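Side-chain contacts in uncharacterized protein (Bacteroides uniformis, PDB 4JPQ), which is of unknown function but probably binds carbohydrate through a family 9 carbohydrate-binding domain: residues Q129-M134 with A165-S170; Y103-N108 with M159-S164. All blocks are in the same frame, centred on the assembly; numbering follows the deposited sequence.

Interaction 1. Residues Q129-M134 with A165-S170. With SO4 (sulfate ion), chain E.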
ATOM      1  N   GLN A 129      17.689  -3.305   4.866  1.00 64.54           N
ATOM      2  CA  GLN A 129      18.000  -3.099   3.435  1.00 69.90           C
ATOM      3  C   GLN A 129      17.683  -4.349   2.620  1.00 69.74           C
ATOM      4  O   GLN A 129      17.090  -4.238   1.543  1.00 62.22           O
ATOM      5  CB  GLN A 129      19.492  -2.717   3.214  1.00 79.36           C
ATOM      6  CG  GLN A 129      19.917  -1.321   3.676  1.00 84.58           C
ATOM      7  CD  GLN A 129      19.118  -0.189   3.027  1.00 91.03           C
ATOM      8  OE1 GLN A 129      18.588  -0.326   1.916  1.00115.75           O
ATOM      9  NE2 GLN A 129      19.024   0.936   3.718  1.00 83.85           N
ATOM     10  N   GLU A 130      18.072  -5.515   3.155  1.00 65.52           N
ATOM     11  CA  GLU A 130      17.803  -6.831   2.545  1.00 68.64           C
ATOM     12  C   GLU A 130      16.288  -6.998   2.276  1.00 69.28           C
ATOM     13  O   GLU A 130      15.884  -7.355   1.161  1.00 71.46           O
ATOM     14  CB  GLU A 130      18.337  -7.949   3.472  1.00 77.03           C
ATOM     15  CG  GLU A 130      18.257  -9.388   2.957  1.00 82.79           C
ATOM     16  CD  GLU A 130      19.211  -9.714   1.808  1.00 86.46           C
ATOM     17  OE1 GLU A 130      20.308  -9.113   1.708  1.00 94.21           O
ATOM     18  OE2 GLU A 130      18.865 -10.613   1.007  1.00 76.66           O
ATOM     19  N   VAL A 131      15.474  -6.667   3.283  1.00 66.25           N
ATOM     20  CA  VAL A 131      14.006  -6.775   3.205  1.00 57.92           C
ATOM     21  C   VAL A 131      13.414  -5.703   2.279  1.00 56.07           C
ATOM     22  O   VAL A 131      12.484  -5.988   1.522  1.00 54.16           O
ATOM     23  CB  VAL A 131      13.353  -6.713   4.609  1.00 54.45           C
ATOM     24  CG1 VAL A 131      11.826  -6.742   4.518  1.00 47.71           C
ATOM     25  CG2 VAL A 131      13.845  -7.861   5.487  1.00 59.26           C
ATOM     26  N   LEU A 132      13.924  -4.472   2.357  1.00 54.15           N
ATOM     27  CA  LEU A 132      13.497  -3.401   1.432  1.00 53.85           C
ATOM     28  C   LEU A 132      13.804  -3.807  -0.010  1.00 49.60           C
ATOM     29  O   LEU A 132      12.980  -3.571  -0.904  1.00 47.06           O
ATOM     30  CB  LEU A 132      14.190  -2.081   1.755  1.00 55.44           C
ATOM     31  CG  LEU A 132      13.755  -1.426   3.066  1.00 53.71           C
ATOM     32  CD1 LEU A 132      14.817  -0.434   3.533  1.00 53.67           C
ATOM     33  CD2 LEU A 132      12.383  -0.772   2.921  1.00 52.23           C
ATOM     34  N   GLY A 133      14.981  -4.435  -0.195  1.00 51.03           N
ATOM     35  CA  GLY A 133      15.439  -4.985  -1.468  1.00 49.92           C
ATOM     36  C   GLY A 133      14.551  -6.085  -2.035  1.00 50.40           C
ATOM     37  O   GLY A 133      14.523  -6.272  -3.244  1.00 53.98           O
HETATM   38  N   MSE A 134      13.857  -6.829  -1.172  1.00 53.08           N
HETATM   39  CA  MSE A 134      12.909  -7.864  -1.612  1.00 50.33           C
HETATM   40  C   MSE A 134      11.687  -7.290  -2.307  1.00 44.48           C
HETATM   41  O   MSE A 134      11.169  -7.912  -3.235  1.00 47.55           O
HETATM   42  CB  MSE A 134      12.396  -8.718  -0.440  1.00 49.62           C
HETATM   43  CG  MSE A 134      13.400  -9.705   0.113  1.00 54.19           C
HETATM   44 SE   MSE A 134      12.710 -10.357   1.848  0.75 50.64          SE
HETATM   45  CE  MSE A 134      14.431 -11.136   2.408  1.00 55.33           C
ATOM     46  N   ALA A 165       9.154 -11.004   2.701  1.00 53.17           N
ATOM     47  CA  ALA A 165       9.177  -9.618   3.233  1.00 51.90           C
ATOM     48  C   ALA A 165       8.387  -9.445   4.530  1.00 54.72           C
ATOM     49  O   ALA A 165       8.519  -8.401   5.169  1.00 60.59           O
ATOM     50  CB  ALA A 165       8.699  -8.617   2.211  1.00 55.92           C
ATOM     51  N   PHE A 166       7.563 -10.424   4.923  1.00 56.30           N
ATOM     52  CA  PHE A 166       6.934 -10.404   6.246  1.00 62.91           C
ATOM     53  C   PHE A 166       8.036 -10.863   7.220  1.00 70.36           C
ATOM     54  O   PHE A 166       8.008 -11.970   7.771  1.00 76.23           O
ATOM     55  CB  PHE A 166       5.708 -11.310   6.280  1.00 64.45           C
ATOM     56  CG  PHE A 166       4.584 -10.852   5.389  1.00 54.98           C
ATOM     57  CD1 PHE A 166       4.060  -9.573   5.515  1.00 57.06           C
ATOM     58  CD2 PHE A 166       3.995 -11.719   4.479  1.00 55.59           C
ATOM     59  CE1 PHE A 166       3.009  -9.148   4.710  1.00 61.36           C
ATOM     60  CE2 PHE A 166       2.927 -11.315   3.692  1.00 60.61           C
ATOM     61  CZ  PHE A 166       2.437 -10.022   3.798  1.00 60.48           C
ATOM     62  N   PHE A 167       8.971  -9.945   7.456  1.00 65.63           N
ATOM     63  CA  PHE A 167      10.242 -10.215   8.152  1.00 62.77           C
ATOM     64  C   PHE A 167      10.207 -10.700   9.594  1.00 64.62           C
ATOM     65  O   PHE A 167      11.224 -11.201  10.082  1.00 68.39           O
ATOM     66  CB  PHE A 167      11.240  -9.046   7.973  1.00 62.05           C
ATOM     67  CG  PHE A 167      10.867  -7.761   8.676  1.00 58.43           C
ATOM     68  CD1 PHE A 167      10.035  -6.827   8.074  1.00 54.69           C
ATOM     69  CD2 PHE A 167      11.414  -7.458   9.918  1.00 64.26           C
ATOM     70  CE1 PHE A 167       9.711  -5.637   8.717  1.00 54.91           C
ATOM     71  CE2 PHE A 167      11.104  -6.266  10.569  1.00 67.28           C
ATOM     72  CZ  PHE A 167      10.246  -5.355   9.967  1.00 60.21           C
ATOM     73  N   GLN A 168       9.061 -10.536  10.257  1.00 64.18           N
ATOM     74  CA  GLN A 168       8.837 -11.049  11.611  1.00 67.32           C
ATOM     75  C   GLN A 168       8.026 -12.367  11.626  1.00 66.44           C
ATOM     76  O   GLN A 168       7.599 -12.799  12.698  1.00 68.04           O
ATOM     77  CB  GLN A 168       8.128  -9.999  12.465  1.00 72.88           C
ATOM     78  CG  GLN A 168       8.888  -8.691  12.647  1.00 75.03           C
ATOM     79  CD  GLN A 168       8.093  -7.652  13.429  1.00 80.96           C
ATOM     80  OE1 GLN A 168       6.858  -7.630  13.392  1.00 92.67           O
ATOM     81  NE2 GLN A 168       8.796  -6.786  14.143  1.00 78.10           N
ATOM     82  N   HIS A 169       7.834 -13.009  10.463  1.00 70.08           N
ATOM     83  CA  HIS A 169       7.081 -14.282  10.334  1.00 68.67           C
ATOM     84  C   HIS A 169       7.744 -15.264   9.374  1.00 68.95           C
ATOM     85  O   HIS A 169       8.641 -14.888   8.618  1.00 73.37           O
ATOM     86  CB  HIS A 169       5.652 -14.003   9.824  1.00 62.79           C
ATOM     87  CG  HIS A 169       4.803 -13.214  10.773  1.00 59.29           C
ATOM     88  ND1 HIS A 169       4.844 -11.841  10.845  1.00 57.49           N
ATOM     89  CD2 HIS A 169       3.890 -13.607  11.690  1.00 59.93           C
ATOM     90  CE1 HIS A 169       4.003 -11.421  11.771  1.00 57.97           C
ATOM     91  NE2 HIS A 169       3.410 -12.474  12.298  1.00 59.09           N
ATOM     92  N   SER A 170       7.286 -16.516   9.424  1.00 75.04           N
ATOM     93  CA  SER A 170       7.733 -17.581   8.522  1.00 77.07           C
ATOM     94  C   SER A 170       6.536 -17.962   7.662  1.00 76.70           C
ATOM     95  O   SER A 170       6.022 -19.071   7.750  1.00 93.78           O
ATOM     96  CB  SER A 170       8.258 -18.777   9.314  1.00 79.04           C
ATOM     97  OG  SER A 170       9.435 -18.422  10.003  1.00 86.86           O
TER
HETATM   98  S   SO4 E 303      20.111  -2.548   8.009  1.00126.40           S
HETATM   99  O1  SO4 E 303      20.104  -1.079   8.232  1.00115.18           O
HETATM  100  O2  SO4 E 303      21.507  -3.046   7.888  1.00 80.25           O
HETATM  101  O3  SO4 E 303      19.360  -3.207   9.124  1.00 84.15           O
HETATM  102  O4  SO4 E 303      19.479  -2.848   6.712  1.00119.36           O
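Val131 lays its two methyl groups over Ala165 and Phe167, where a 3-10 segment passes into a turn. With CG1 anti to the backbone N (chi1 177°), the side chain is forked so that CG2 meets the CB of Phe167 at 3.8 Å, while CG1 lies between Ala165, 4.3 Å from its CB, and the Phe167 ring. CG1 comes obliquely to that ring, 4.0 Å from CD1, and the two side chains cross at about a right angle. One turn further along the helix, selenomethionine Met134 stretches its chain beyond CG and sets SE beside the backbone of Ala165, 3.7 Å from its N. The contact is apolar and small, burying 174 Å². At the N-terminal end of the helix a sulfate ion, probably from the crystallisation liquor, accepts a nearly straight bond from Gln129 N to its O4 (2.6 Å, 174°); the helix end would probably favour an anion there. On the other partner, Phe166 centres an inverse gamma turn and also starts a type I beta turn that closes at His169. Helix 129-134 thus packs on the loop between strands 152-162 and 178-186, at the periphery of a beta-rich domain.

Interaction 2. Residues Y103-N108 with M159-S164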
ATOM      1  N   TYR A 103       2.091  -5.239   9.523  1.00 53.23           N
ATOM      2  CA  TYR A 103       3.081  -4.551   8.717  1.00 52.96           C
ATOM      3  C   TYR A 103       2.454  -3.373   7.993  1.00 54.56           C
ATOM      4  O   TYR A 103       1.268  -3.401   7.685  1.00 57.61           O
ATOM      5  CB  TYR A 103       3.623  -5.499   7.661  1.00 48.69           C
ATOM      6  CG  TYR A 103       4.350  -6.690   8.212  1.00 55.91           C
ATOM      7  CD1 TYR A 103       3.665  -7.856   8.566  1.00 57.42           C
ATOM      8  CD2 TYR A 103       5.742  -6.671   8.359  1.00 61.00           C
ATOM      9  CE1 TYR A 103       4.348  -8.971   9.054  1.00 65.65           C
ATOM     10  CE2 TYR A 103       6.433  -7.776   8.843  1.00 67.94           C
ATOM     11  CZ  TYR A 103       5.736  -8.924   9.188  1.00 69.04           C
ATOM     12  OH  TYR A 103       6.407 -10.022   9.667  1.00 63.73           O
ATOM     13  N   ASN A 104       3.254  -2.346   7.734  1.00 50.26           N
ATOM     14  CA  ASN A 104       2.817  -1.189   6.946  1.00 52.77           C
ATOM     15  C   ASN A 104       3.846  -0.926   5.848  1.00 51.36           C
ATOM     16  O   ASN A 104       5.034  -0.757   6.136  1.00 43.63           O
ATOM     17  CB  ASN A 104       2.574   0.070   7.795  1.00 55.97           C
ATOM     18  CG  ASN A 104       3.767   0.466   8.633  1.00 62.30           C
ATOM     19  OD1 ASN A 104       4.283  -0.350   9.365  1.00 68.30           O
ATOM     20  ND2 ASN A 104       4.214   1.713   8.522  1.00 68.76           N
ATOM     21  N   PHE A 105       3.375  -0.941   4.602  1.00 49.63           N
ATOM     22  CA  PHE A 105       4.183  -0.690   3.424  1.00 47.98           C
ATOM     23  C   PHE A 105       3.717   0.657   2.905  1.00 46.82           C
ATOM     24  O   PHE A 105       2.612   0.751   2.382  1.00 48.39           O
ATOM     25  CB  PHE A 105       3.949  -1.773   2.365  1.00 47.48           C
ATOM     26  CG  PHE A 105       4.360  -3.143   2.802  1.00 43.72           C
ATOM     27  CD1 PHE A 105       3.496  -3.928   3.552  1.00 41.70           C
ATOM     28  CD2 PHE A 105       5.593  -3.664   2.436  1.00 42.94           C
ATOM     29  CE1 PHE A 105       3.865  -5.202   3.943  1.00 48.48           C
ATOM     30  CE2 PHE A 105       5.967  -4.942   2.832  1.00 44.62           C
ATOM     31  CZ  PHE A 105       5.106  -5.710   3.582  1.00 42.88           C
ATOM     32  N   GLU A 106       4.540   1.689   3.083  1.00 46.80           N
ATOM     33  CA  GLU A 106       4.214   3.045   2.644  1.00 47.49           C
ATOM     34  C   GLU A 106       5.215   3.394   1.558  1.00 44.23           C
ATOM     35  O   GLU A 106       6.419   3.265   1.768  1.00 44.33           O
ATOM     36  CB  GLU A 106       4.295   4.009   3.828  1.00 50.50           C
ATOM     37  CG  GLU A 106       3.423   3.587   5.012  1.00 56.75           C
ATOM     38  CD  GLU A 106       3.398   4.571   6.171  1.00 58.75           C
ATOM     39  OE1 GLU A 106       3.775   5.738   6.001  1.00 55.86           O
ATOM     40  OE2 GLU A 106       2.976   4.171   7.276  1.00 65.34           O
ATOM     41  N   CYS A 107       4.717   3.826   0.401  1.00 43.96           N
ATOM     42  CA  CYS A 107       5.571   4.120  -0.757  1.00 42.70           C
ATOM     43  C   CYS A 107       5.196   5.456  -1.398  1.00 46.11           C
ATOM     44  O   CYS A 107       4.015   5.673  -1.720  1.00 47.88           O
ATOM     45  CB  CYS A 107       5.408   2.984  -1.755  1.00 50.05           C
ATOM     46  SG  CYS A 107       6.747   2.860  -2.943  1.00 57.74           S
ATOM     47  N   ASN A 108       6.157   6.379  -1.527  1.00 47.53           N
ATOM     48  CA  ASN A 108       5.850   7.676  -2.173  1.00 44.12           C
ATOM     49  C   ASN A 108       5.820   7.505  -3.677  1.00 46.89           C
ATOM     50  O   ASN A 108       6.309   6.490  -4.202  1.00 51.40           O
ATOM     51  CB  ASN A 108       6.749   8.853  -1.723  1.00 39.53           C
ATOM     52  CG  ASN A 108       8.200   8.770  -2.201  1.00 42.99           C
ATOM     53  OD1 ASN A 108       8.580   7.948  -3.028  1.00 43.83           O
ATOM     54  ND2 ASN A 108       9.024   9.678  -1.678  1.00 49.34           N
HETATM   55  N   MSE A 159       3.703  -2.423  -6.297  1.00 40.44           N
HETATM   56  CA  MSE A 159       4.514  -3.078  -5.283  1.00 47.52           C
HETATM   57  C   MSE A 159       4.347  -4.562  -5.478  1.00 45.35           C
HETATM   58  O   MSE A 159       3.217  -5.050  -5.597  1.00 46.63           O
HETATM   59  CB  MSE A 159       4.055  -2.725  -3.860  1.00 50.31           C
HETATM   60  CG  MSE A 159       4.435  -1.306  -3.466  1.00 47.82           C
HETATM   61 SE   MSE A 159       4.126  -1.066  -1.542  0.75 35.35          SE
HETATM   62  CE  MSE A 159       2.418  -0.073  -1.505  1.00 42.33           C
ATOM     63  N   VAL A 160       5.465  -5.280  -5.524  1.00 44.88           N
ATOM     64  CA  VAL A 160       5.491  -6.751  -5.592  1.00 47.47           C
ATOM     65  C   VAL A 160       6.097  -7.167  -4.242  1.00 47.96           C
ATOM     66  O   VAL A 160       7.296  -7.000  -4.022  1.00 52.77           O
ATOM     67  CB  VAL A 160       6.334  -7.254  -6.767  1.00 49.15           C
ATOM     68  CG1 VAL A 160       6.326  -8.776  -6.835  1.00 53.38           C
ATOM     69  CG2 VAL A 160       5.824  -6.654  -8.064  1.00 61.63           C
ATOM     70  N   ILE A 161       5.253  -7.644  -3.332  1.00 46.29           N
ATOM     71  CA  ILE A 161       5.657  -7.973  -1.958  1.00 47.38           C
ATOM     72  C   ILE A 161       5.849  -9.488  -1.795  1.00 45.43           C
ATOM     73  O   ILE A 161       4.859 -10.215  -1.713  1.00 48.55           O
ATOM     74  CB  ILE A 161       4.609  -7.441  -0.950  1.00 47.71           C
ATOM     75  CG1 ILE A 161       4.481  -5.916  -1.067  1.00 46.10           C
ATOM     76  CG2 ILE A 161       4.984  -7.817   0.482  1.00 53.75           C
ATOM     77  CD1 ILE A 161       3.280  -5.335  -0.349  1.00 52.06           C
ATOM     78  N   PRO A 162       7.114  -9.972  -1.768  1.00 50.55           N
ATOM     79  CA  PRO A 162       7.291 -11.412  -1.551  1.00 53.17           C
ATOM     80  C   PRO A 162       6.889 -11.819  -0.142  1.00 56.47           C
ATOM     81  O   PRO A 162       7.005 -11.029   0.797  1.00 51.81           O
ATOM     82  CB  PRO A 162       8.804 -11.628  -1.747  1.00 51.42           C
ATOM     83  CG  PRO A 162       9.253 -10.435  -2.496  1.00 58.28           C
ATOM     84  CD  PRO A 162       8.432  -9.327  -1.908  1.00 52.42           C
ATOM     85  N   VAL A 163       6.459 -13.061  -0.010  1.00 63.81           N
ATOM     86  CA  VAL A 163       6.042 -13.630   1.269  1.00 59.76           C
ATOM     87  C   VAL A 163       7.170 -13.515   2.342  1.00 54.86           C
ATOM     88  O   VAL A 163       6.896 -13.298   3.523  1.00 54.95           O
ATOM     89  CB  VAL A 163       5.529 -15.069   1.026  1.00 69.41           C
ATOM     90  CG1 VAL A 163       6.682 -16.048   0.769  1.00 82.27           C
ATOM     91  CG2 VAL A 163       4.674 -15.529   2.164  1.00 79.90           C
ATOM     92  N   SER A 164       8.432 -13.612   1.903  1.00 54.35           N
ATOM     93  CA  SER A 164       9.616 -13.424   2.768  1.00 49.32           C
ATOM     94  C   SER A 164       9.759 -12.015   3.340  1.00 50.21           C
ATOM     95  O   SER A 164      10.430 -11.845   4.354  1.00 51.30           O
ATOM     96  CB  SER A 164      10.897 -13.780   2.014  1.00 52.51           C
ATOM     97  OG  SER A 164      11.014 -13.016   0.823  1.00 53.80           O
TER
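Phe105 presents one face of its ring to Ile161, and this pairing shows how two strands that share no backbone bonds can still be joined by side chains. The CD1 methyl of Ile161 sits over the centre of the ring, 3.9 Å from the centroid and only 9° off the ring normal, a CH-pi contact of nearly ideal placement. The other branch, CG2, touches CZ and CE2 of the same ring, 3.8 Å from CZ. Ile161 can use both branches because CG1 stands anti to the carbonyl carbon and chi2 is extended, which carries CD1 forward over the ring while CG2 stays nearer its own strand. Phe105 comes from the opposing direction. Selenomethionine Met159 packs beside this pair. Its chain, extended through chi2, brings SE against two residues of strand 103-108, 4.0 Å from Phe105 CB and 4.3 Å from Cys107 CB, and the turn at chi3 (-102°) places CE 4.0 Å from Phe105 O.

All four residues are buried, and the strand axes approach to 10.4 Å at an angle of 153°, the spacing of facing sheet layers rather than of paired neighbours. On the opposite side of strand 103-108, Asn104 ND2 donates to Glu106 OE2 (3.0 Å), meeting the carboxylate from above its plane; Asn104 OD1 in turn accepts from Arg124. Strand 102-108 is held between strands 89-95 and 113-118, whose Phe92, Ile115 and Leu113 extend the apolar layer, while strand 61-70 flanks Met159 through Leu64 and Tyr66.

The two interactions lie with their centres 9 Å apart and interleave along the chain: strand 103-108 comes first, then helix 129-134, then strand 159-162, which passes through a short 3-10 segment into the loop 165-170. Interaction 2 is the deeper, 7 Å from the centre of the chain, and interaction 1 the more peripheral, at 15 Å. They are also joined directly, since Tyr103 OH probably bonds both Gln168 N and His169 ND1, and Met134 packs on Pro162 and Ser164. Strand 152-162 thus contributes to the buried core and then leads to the loop that meets the helix, so the two contacts are continuous through this strand and the loop after it, within one carbohydrate-binding family 9 region.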